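Local coordinates for regulator of Ty1 transposition protein 107 (Saccharomyces cerevisiae, PDB 3T7K) that binds the phosphorylated tail of histone H2A through its C-terminal tandem BRCT repeats during DNA damage repair, at residues K73-L78 against G158-A163. Numbering follows the deposited sequence.
Sequences KFLKSL and GSVLKA
Lys76 reaches from one BRCT repeat to the other, its chain bridging the gap to the flank of helix 158-163 and its amine ending on Ser159. Rotation about the bond from CA to CB (chi1 -88°) swings the chain toward that helix; CG then packs against the methyl of Ala163 (CG to CB 4.0 Å) and skirts CG2 of Val160 at 4.5 Å. Beyond CG it stays fully extended to NZ, bringing CE to 3.2 Å from Ser159 OG. NZ donates a hydrogen bond to Ser159 OG, 2.9 Å away. Glu72, one turn earlier on the helix of Lys76, forms a salt bridge with the same NZ, so the amine has an acceptor from each repeat. Alongside, Leu75 sets CB against Val160 CG1 at 4.1 Å, while Phe237 and Ile236 of helix 229-237 pack on Leu75 and Val160 respectively. The two short helical segments run nearly parallel, 12° between axes 9.4 Å apart: helix 72-77 of the first repeat packs with helices 154-163 and 229-237 of the second, the three-helix inter-repeat packing known from tandem BRCT domains. Lys73 hydrogen-bonds a modified side chain of the bound peptide, and Leu75 packs on an apolar one. A methionine in place of Lys76 would probably leave the Glu72 carboxylate and the Ser159 hydroxyl without this shared cationic partner. A small apolar patch of Leu75, Val160 and Ala163, closed by one ammonium held between Glu72 and Ser159, is consistent with a fixed orientation of the repeats.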
loop_
_atom_site.group_PDB
_atom_site.type_symbol
_atom_site.label_atom_id
_atom_site.label_comp_id
_atom_site.label_asym_id
_atom_site.label_seq_id
_atom_site.Cartn_x
_atom_site.Cartn_y
_atom_site.Cartn_z
ATOM N N LYS C 73 17.568 5.593 -10.795
ATOM C CA LYS C 73 16.351 4.821 -11.047
ATOM C C LYS C 73 16.536 3.341 -10.786
ATOM O O LYS C 73 15.711 2.720 -10.106
ATOM C CB LYS C 73 15.855 5.044 -12.472
ATOM C CG LYS C 73 14.902 6.204 -12.603
ATOM C CD LYS C 73 14.516 6.395 -14.060
ATOM C CE LYS C 73 13.369 7.365 -14.204
ATOM N NZ LYS C 73 13.248 7.813 -15.617
ATOM N N PHE C 74 17.612 2.771 -11.325
ATOM C CA PHE C 74 17.896 1.376 -11.061
ATOM C C PHE C 74 18.053 1.097 -9.568
ATOM O O PHE C 74 17.468 0.156 -9.056
ATOM C CB PHE C 74 19.126 0.875 -11.818
ATOM C CG PHE C 74 19.128 -0.607 -11.998
ATOM C CD1 PHE C 74 18.531 -1.182 -13.115
ATOM C CD2 PHE C 74 19.644 -1.437 -11.018
ATOM C CE1 PHE C 74 18.494 -2.557 -13.276
ATOM C CE2 PHE C 74 19.613 -2.816 -11.174
ATOM C CZ PHE C 74 19.032 -3.376 -12.311
ATOM N N LEU C 75 18.841 1.912 -8.868
ATOM C CA LEU C 75 19.091 1.649 -7.453
ATOM C C LEU C 75 17.801 1.761 -6.663
ATOM O O LEU C 75 17.559 0.992 -5.720
ATOM C CB LEU C 75 20.133 2.626 -6.899
ATOM C CG LEU C 75 21.522 2.472 -7.516
ATOM C CD1 LEU C 75 22.431 3.628 -7.088
ATOM C CD2 LEU C 75 22.114 1.142 -7.130
ATOM N N LYS C 76 16.973 2.728 -7.040
ATOM C CA LYS C 76 15.703 2.922 -6.346
ATOM C C LYS C 76 14.721 1.806 -6.654
ATOM O O LYS C 76 13.897 1.446 -5.809
ATOM C CB LYS C 76 15.066 4.264 -6.695
ATOM C CG LYS C 76 15.512 5.432 -5.816
ATOM C CD LYS C 76 14.930 6.737 -6.360
ATOM C CE LYS C 76 15.262 7.925 -5.477
ATOM N NZ LYS C 76 14.678 9.176 -6.040
ATOM N N SER C 77 14.788 1.265 -7.869
ATOM C CA SER C 77 13.859 0.198 -8.225
ATOM C C SER C 77 14.029 -0.952 -7.233
ATOM O O SER C 77 13.103 -1.738 -7.011
ATOM C CB SER C 77 14.098 -0.290 -9.648
ATOM O OG SER C 77 15.162 -1.217 -9.695
ATOM N N LEU C 78 15.208 -1.044 -6.620
ATOM C CA LEU C 78 15.453 -2.113 -5.651
ATOM C C LEU C 78 14.797 -1.857 -4.295
ATOM O O LEU C 78 14.902 -2.680 -3.384
ATOM C CB LEU C 78 16.951 -2.414 -5.513
ATOM C CG LEU C 78 17.447 -3.190 -6.738
ATOM C CD1 LEU C 78 18.956 -3.117 -6.888
ATOM C CD2 LEU C 78 16.964 -4.650 -6.674
ATOM N N GLY C 158 21.481 11.173 -1.536
ATOM C CA GLY C 158 20.618 11.229 -0.372
ATOM C C GLY C 158 19.278 10.568 -0.628
ATOM O O GLY C 158 18.758 9.845 0.219
ATOM N N SER C 159 18.718 10.824 -1.806
ATOM C CA SER C 159 17.394 10.334 -2.145
ATOM C C SER C 159 17.416 8.818 -2.275
ATOM O O SER C 159 16.527 8.143 -1.764
ATOM C CB SER C 159 16.896 10.987 -3.440
ATOM O OG SER C 159 15.548 10.623 -3.691
ATOM N N VAL C 160 18.450 8.289 -2.930
ATOM C CA VAL C 160 18.658 6.844 -3.029
ATOM C C VAL C 160 18.771 6.167 -1.653
ATOM O O VAL C 160 18.116 5.152 -1.374
ATOM C CB VAL C 160 19.923 6.530 -3.845
ATOM C CG1 VAL C 160 20.316 5.084 -3.676
ATOM C CG2 VAL C 160 19.709 6.872 -5.316
ATOM N N LEU C 161 19.594 6.743 -0.782
ATOM C CA LEU C 161 19.822 6.159 0.538
ATOM C C LEU C 161 18.564 6.188 1.391
ATOM O O LEU C 161 18.318 5.289 2.187
ATOM C CB LEU C 161 20.947 6.905 1.269
ATOM C CG LEU C 161 22.366 6.770 0.702
ATOM C CD1 LEU C 161 23.380 7.628 1.492
ATOM C CD2 LEU C 161 22.798 5.318 0.702
ATOM N N LYS C 162 17.781 7.245 1.263
ATOM C CA LYS C 162 16.570 7.335 2.056
ATOM C C LYS C 162 15.550 6.348 1.494
ATOM O O LYS C 162 14.752 5.771 2.242
ATOM C CB LYS C 162 16.028 8.765 2.064
ATOM C CG LYS C 162 16.827 9.707 2.946
ATOM C CD LYS C 162 16.308 11.139 2.861
ATOM C CE LYS C 162 16.829 11.848 1.616
ATOM N NZ LYS C 162 16.382 13.272 1.552
ATOM N N ALA C 163 15.594 6.123 0.183
ATOM C CA ALA C 163 14.678 5.141 -0.411
ATOM C C ALA C 163 14.966 3.779 0.187
ATOM O O ALA C 163 14.103 2.908 0.192
ATOM C CB ALA C 163 14.807 5.099 -1.939
#